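Local coordinates for protein glycosyl hydrolase family 10 (Bacteroides intestinalis DSM 17393, PDB 4QPW) that binds xylohexaose, a xylan fragment, through this carbohydrate-binding module of a longer family 10 glycoside hydrolase that probably cleaves xylan, at residues A[35-40]-A[131-136]; A[74-79]-A[99-104]. All coordinates share one frame; numbering follows the deposited sequence.

Interaction 1. Residues A[35-40]-A[131-136]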
loop_
_atom_site.group_PDB
_atom_site.type_symbol
_atom_site.label_atom_id
_atom_site.label_comp_id
_atom_site.label_asym_id
_atom_site.label_seq_id
_atom_site.Cartn_x
_atom_site.Cartn_y
_atom_site.Cartn_z
ATOM N N ASP A 35 3.530 -14.774 7.733
ATOM C CA ASP A 35 3.408 -14.833 9.194
ATOM C C ASP A 35 4.787 -15.057 9.866
ATOM O O ASP A 35 4.881 -14.928 11.075
ATOM C CB ASP A 35 2.389 -15.872 9.725
ATOM C CG ASP A 35 0.912 -15.437 9.525
ATOM O OD1 ASP A 35 0.593 -14.253 9.267
ATOM O OD2 ASP A 35 0.026 -16.342 9.587
ATOM N N THR A 36 5.782 -15.406 9.145
ATOM C CA THR A 36 7.183 -15.532 9.714
ATOM C C THR A 36 7.789 -14.137 9.812
ATOM O O THR A 36 8.256 -13.687 10.914
ATOM C CB THR A 36 8.048 -16.373 8.793
ATOM O OG1 THR A 36 7.468 -17.691 8.692
ATOM C CG2 THR A 36 9.508 -16.500 9.339
ATOM N N GLU A 37 7.895 -13.410 8.699
ATOM C CA GLU A 37 8.375 -11.988 8.717
ATOM C C GLU A 37 7.383 -11.119 9.472
ATOM O O GLU A 37 7.808 -10.146 10.131
ATOM C CB GLU A 37 8.600 -11.533 7.343
ATOM C CG GLU A 37 9.266 -10.142 7.129
ATOM C CD GLU A 37 10.729 -10.090 7.526
ATOM O OE1 GLU A 37 11.420 -11.184 7.359
ATOM O OE2 GLU A 37 11.266 -9.041 8.046
ATOM N N GLY A 38 6.084 -11.398 9.465
ATOM C CA GLY A 38 5.098 -10.583 10.055
ATOM C C GLY A 38 4.759 -9.341 9.178
ATOM O O GLY A 38 4.984 -8.186 9.604
ATOM N N CYS A 39 4.286 -9.534 7.954
ATOM C CA CYS A 39 4.053 -8.481 6.989
ATOM C C CYS A 39 3.068 -8.903 5.953
ATOM O O CYS A 39 2.901 -10.123 5.699
ATOM C CB CYS A 39 5.363 -8.045 6.344
ATOM S SG CYS A 39 6.236 -9.283 5.430
ATOM N N LEU A 40 2.433 -7.949 5.297
ATOM C CA LEU A 40 1.747 -8.198 4.037
ATOM C C LEU A 40 2.793 -8.455 2.968
ATOM O O LEU A 40 3.810 -7.737 2.925
ATOM C CB LEU A 40 0.855 -7.007 3.706
ATOM C CG LEU A 40 0.097 -7.036 2.428
ATOM C CD1 LEU A 40 -0.869 -8.212 2.314
ATOM C CD2 LEU A 40 -0.653 -5.756 2.218
ATOM N N THR A 131 9.519 -9.647 -4.667
ATOM C CA THR A 131 8.706 -9.679 -3.408
ATOM C C THR A 131 8.665 -8.259 -2.850
ATOM O O THR A 131 9.741 -7.639 -2.639
ATOM C CB THR A 131 9.309 -10.607 -2.431
ATOM O OG1 THR A 131 9.409 -11.973 -2.992
ATOM C CG2 THR A 131 8.495 -10.752 -1.134
ATOM N N ILE A 132 7.454 -7.741 -2.618
ATOM C CA ILE A 132 7.199 -6.502 -1.834
ATOM C C ILE A 132 6.664 -6.922 -0.496
ATOM O O ILE A 132 5.752 -7.763 -0.388
ATOM C CB ILE A 132 6.233 -5.626 -2.594
ATOM C CG1 ILE A 132 6.836 -5.189 -3.926
ATOM C CG2 ILE A 132 5.830 -4.451 -1.701
ATOM C CD1 ILE A 132 5.839 -4.476 -4.798
ATOM N N GLN A 133 7.208 -6.355 0.583
ATOM C CA GLN A 133 6.712 -6.561 1.956
ATOM C C GLN A 133 6.334 -5.242 2.597
ATOM O O GLN A 133 7.058 -4.233 2.458
ATOM C CB GLN A 133 7.781 -7.252 2.749
ATOM C CG GLN A 133 8.095 -8.676 2.195
ATOM C CD GLN A 133 9.151 -9.402 3.017
ATOM O OE1 GLN A 133 10.043 -8.772 3.576
ATOM N NE2 GLN A 133 9.007 -10.663 3.136
ATOM N N ILE A 134 5.155 -5.224 3.233
ATOM C CA ILE A 134 4.590 -4.016 3.859
ATOM C C ILE A 134 4.297 -4.351 5.289
ATOM O O ILE A 134 3.529 -5.241 5.616
ATOM C CB ILE A 134 3.344 -3.555 3.086
ATOM C CG1 ILE A 134 3.726 -3.172 1.668
ATOM C CG2 ILE A 134 2.693 -2.386 3.859
ATOM C CD1 ILE A 134 2.539 -2.888 0.754
ATOM N N LYS A 135 4.961 -3.630 6.226
ATOM C CA LYS A 135 4.824 -3.938 7.634
ATOM C C LYS A 135 3.587 -3.264 8.311
ATOM O O LYS A 135 2.999 -3.893 9.185
ATOM C CB LYS A 135 6.116 -3.466 8.335
ATOM C CG LYS A 135 6.386 -3.946 9.692
ATOM C CD LYS A 135 6.761 -5.423 9.688
ATOM C CE LYS A 135 7.113 -5.946 11.095
ATOM N NZ LYS A 135 7.356 -7.407 11.096
ATOM N N TYR A 136 3.304 -2.053 7.917
ATOM C CA TYR A 136 2.186 -1.283 8.515
ATOM C C TYR A 136 1.878 -0.142 7.623
ATOM O O TYR A 136 2.697 0.281 6.785
ATOM C CB TYR A 136 2.501 -0.787 9.966
ATOM C CG TYR A 136 3.731 0.094 10.081
ATOM C CD1 TYR A 136 3.702 1.438 9.722
ATOM C CD2 TYR A 136 4.951 -0.411 10.526
ATOM C CE1 TYR A 136 4.809 2.253 9.889
ATOM C CE2 TYR A 136 6.054 0.362 10.665
ATOM C CZ TYR A 136 5.976 1.654 10.301
ATOM O OH TYR A 136 7.128 2.537 10.412
HETATM O O HOH W 1 9.761 -7.399 9.778
HETATM O O HOH W 2 11.034 -12.303 4.717
#
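Leu40 and Ile134 form an antiparallel hydrogen-bonded pair, where the start of strand 39-44 meets strand 130-141. Leu40 N gives its hydrogen to Ile134 O at 2.9 Å, a bent bond (140° at the hydrogen), while Ile134 N returns a straighter one to Leu40 O (165°). Gln133 CA adds a CH...O contact to Leu40 O. Before this pair the chain of 35-40 turns away sharply; Gly38 joins Cys39 in a G1 bulge opposite Asn34, with backbone angles that would press a CB against Glu37 O and so call for glycine.

Leu40 and Ile134 point to the same sheet face and touch through their CB atoms, 4.3 Å apart. On the other face SG of Cys39 lies against the aliphatic part of Gln133, 3.7 Å from its CB. Lys135 bends at chi2 (71°) and then runs extended, which brings NZ to Gly38 O at 2.9 Å; the same NZ donates to a water that in turn donates to Glu37 OE2. An alanine in place of Lys135 would probably leave Gly38 O without this donor and the Glu37 water with one anchor fewer. A second water joins Glu37 OE1 to Gln133 NE2. Direct partners fix both groups further: Trp105 for Glu37, Arg77 for Gln133. This is a bulged strand entry in an antiparallel sheet of the beta-sandwich module.

Interaction 2. Residues A[74-79]-A[99-104]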
loop_
_atom_site.group_PDB
_atom_site.type_symbol
_atom_site.label_atom_id
_atom_site.label_comp_id
_atom_site.label_asym_id
_atom_site.label_seq_id
_atom_site.Cartn_x
_atom_site.Cartn_y
_atom_site.Cartn_z
ATOM N N MET A 74 4.089 4.407 5.503
ATOM C CA MET A 74 4.129 2.984 5.202
ATOM C C MET A 74 5.506 2.454 5.369
ATOM O O MET A 74 6.454 3.112 4.839
ATOM C CB MET A 74 3.673 2.803 3.782
ATOM C CG MET A 74 3.393 1.394 3.344
ATOM S SD MET A 74 3.035 1.168 1.583
ATOM C CE MET A 74 1.849 2.820 1.600
ATOM N N MET A 75 5.672 1.355 6.027
ATOM C CA MET A 75 6.991 0.687 6.101
ATOM C C MET A 75 7.023 -0.423 5.066
ATOM O O MET A 75 6.155 -1.326 5.075
ATOM C CB MET A 75 7.283 0.217 7.489
ATOM C CG MET A 75 8.548 -0.637 7.535
ATOM S SD MET A 75 9.396 -0.782 9.124
ATOM C CE MET A 75 9.336 -2.506 9.438
ATOM N N VAL A 76 7.991 -0.337 4.161
ATOM C CA VAL A 76 8.050 -1.160 2.926
ATOM C C VAL A 76 9.472 -1.587 2.680
ATOM O O VAL A 76 10.430 -0.802 2.917
ATOM C CB VAL A 76 7.567 -0.380 1.719
ATOM C CG1 VAL A 76 7.541 -1.208 0.435
ATOM C CG2 VAL A 76 6.279 0.308 1.983
ATOM N N ARG A 77 9.649 -2.794 2.176
ATOM C CA ARG A 77 10.944 -3.204 1.545
ATOM C C ARG A 77 10.567 -4.105 0.370
ATOM O O ARG A 77 9.440 -4.659 0.236
ATOM C CB ARG A 77 11.843 -3.874 2.514
ATOM C CG ARG A 77 11.453 -5.167 2.944
ATOM C CD ARG A 77 12.501 -5.934 3.802
ATOM N NE ARG A 77 12.255 -7.297 4.056
ATOM C CZ ARG A 77 13.001 -8.217 4.756
ATOM N NH1 ARG A 77 14.205 -7.903 5.331
ATOM N NH2 ARG A 77 12.488 -9.453 4.888
ATOM N N GLY A 78 11.572 -4.372 -0.471
ATOM C CA GLY A 78 11.443 -5.336 -1.549
ATOM C C GLY A 78 12.671 -6.142 -1.724
ATOM O O GLY A 78 13.758 -5.848 -1.172
ATOM N N SER A 79 12.541 -7.176 -2.532
ATOM C CA SER A 79 13.698 -8.046 -2.853
ATOM C C SER A 79 14.637 -7.349 -3.770
ATOM O O SER A 79 15.779 -7.891 -3.950
ATOM C CB SER A 79 13.203 -9.342 -3.530
ATOM O OG SER A 79 12.376 -9.096 -4.599
ATOM N N PHE A 99 6.207 5.499 -3.759
ATOM C CA PHE A 99 7.379 5.264 -2.952
ATOM C C PHE A 99 8.368 4.366 -3.713
ATOM O O PHE A 99 7.994 3.336 -4.292
ATOM C CB PHE A 99 7.032 4.601 -1.591
ATOM C CG PHE A 99 6.130 5.370 -0.658
ATOM C CD1 PHE A 99 6.306 6.715 -0.421
ATOM C CD2 PHE A 99 5.102 4.727 0.033
ATOM C CE1 PHE A 99 5.508 7.409 0.459
ATOM C CE2 PHE A 99 4.337 5.422 0.921
ATOM C CZ PHE A 99 4.544 6.735 1.169
ATOM N N SER A 100 9.638 4.740 -3.640
ATOM C CA SER A 100 10.731 3.938 -4.252
ATOM C C SER A 100 11.481 3.203 -3.149
ATOM O O SER A 100 12.191 3.857 -2.363
ATOM C CB SER A 100 11.697 4.874 -5.024
ATOM O OG SER A 100 10.948 5.421 -6.129
ATOM N N PHE A 101 11.211 1.937 -3.037
ATOM C CA PHE A 101 11.683 1.085 -1.971
ATOM C C PHE A 101 12.971 0.411 -2.317
ATOM O O PHE A 101 13.359 0.401 -3.527
ATOM C CB PHE A 101 10.559 0.131 -1.541
ATOM C CG PHE A 101 10.068 -0.773 -2.640
ATOM C CD1 PHE A 101 10.799 -1.868 -3.089
ATOM C CD2 PHE A 101 8.887 -0.520 -3.280
ATOM C CE1 PHE A 101 10.372 -2.677 -4.144
ATOM C CE2 PHE A 101 8.436 -1.308 -4.314
ATOM C CZ PHE A 101 9.158 -2.394 -4.749
ATOM N N ASN A 102 13.583 -0.162 -1.335
ATOM C CA ASN A 102 14.846 -0.911 -1.540
ATOM C C ASN A 102 14.822 -2.095 -0.682
ATOM O O ASN A 102 13.747 -2.576 -0.170
ATOM C CB ASN A 102 16.071 0.032 -1.343
ATOM C CG ASN A 102 16.318 0.384 0.062
ATOM O OD1 ASN A 102 15.666 -0.038 0.984
ATOM N ND2 ASN A 102 17.432 1.142 0.284
ATOM N N THR A 103 15.969 -2.756 -0.409
ATOM C CA THR A 103 16.023 -3.946 0.314
ATOM C C THR A 103 16.066 -3.812 1.845
ATOM O O THR A 103 16.184 -4.802 2.554
ATOM C CB THR A 103 17.158 -4.917 -0.180
ATOM O OG1 THR A 103 18.440 -4.335 0.261
ATOM C CG2 THR A 103 17.102 -5.144 -1.634
ATOM N N GLU A 104 16.054 -2.610 2.358
ATOM C CA GLU A 104 16.085 -2.320 3.786
ATOM C C GLU A 104 14.639 -1.984 4.233
ATOM O O GLU A 104 13.969 -1.246 3.523
ATOM C CB GLU A 104 16.980 -1.074 4.003
ATOM C CG GLU A 104 18.401 -1.289 3.467
ATOM C CD GLU A 104 19.286 -0.100 3.524
ATOM O OE1 GLU A 104 18.868 0.989 3.954
ATOM O OE2 GLU A 104 20.532 -0.224 3.204
HETATM O O HOH W 3 12.632 0.072 1.497
HETATM O O HOH W 4 15.649 -5.612 5.553
HETATM O O HOH W 5 14.843 -7.486 1.301
#
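Val76 and Phe101 pack between the two sheets of the beta-sandwich: strand 69-78 belongs to one, strand 95-101 is an outermost strand of the other, and the short strand segments approach to 7.2 Å with their directions 47° apart.

The apolar contacts lie inside. CG1 of Val76, anti to its own N (chi1 -177°), reaches CB of Phe101 at 3.8 Å and comes obliquely to the ring. Farther along, CB of Met74, a residue modelled in two conformers, lies 3.9 Å from CE2 of Phe99. Leu84 of the second sheet also touches Met74, Val76 and Phe101. Gly78 passes close to Phe101, its N 3.7 Å from CD1, and a CB built there would clash with the ring.

Beyond Phe101 the chain leaves its strand and the backbones bond directly: Gly78 N donates to Asn102 O at 2.8 Å, nearly straight. Arg77 CA and Thr103 CA add CH...O contacts to Asn102 O and Gly78 O.

Water bridges the rest. One molecule accepts from Asn102 N and lies within bonding distance of Val76 O and Glu104 O; another accepts from Arg77 NH1 and donates to Thr103 O, while Arg77 NE is held by Gln133 of neighbouring strand 130-141.

An Asx turn shapes the loop: Asn102 OD1 takes the hydrogen of Glu104 N at 2.9 Å, the donor standing 53° out of the side-chain carbonyl plane.

Strands 130-141 and 69-78 are neighbours in one sheet, so interactions 1 and 2, their centres about 11 Å apart, touch directly. The hydrogen bond between Gln133 OE1 and Arg77 NE spans 2.7 Å, and that between Thr131 O and Ser79 N 2.8 Å; Val76 CG1 packs on Gln133 O. The residues of interaction 2 all fall in the part of the chain between the two segments of interaction 1. Interaction 1 thus joins strands of a single sheet, whereas interaction 2 connects that sheet to the other. The glycan pocket includes Trp18, Glu20, Gln55, Met122 and Gln124, all on or next to strands of this second sheet, and none of its residues lies in either contact.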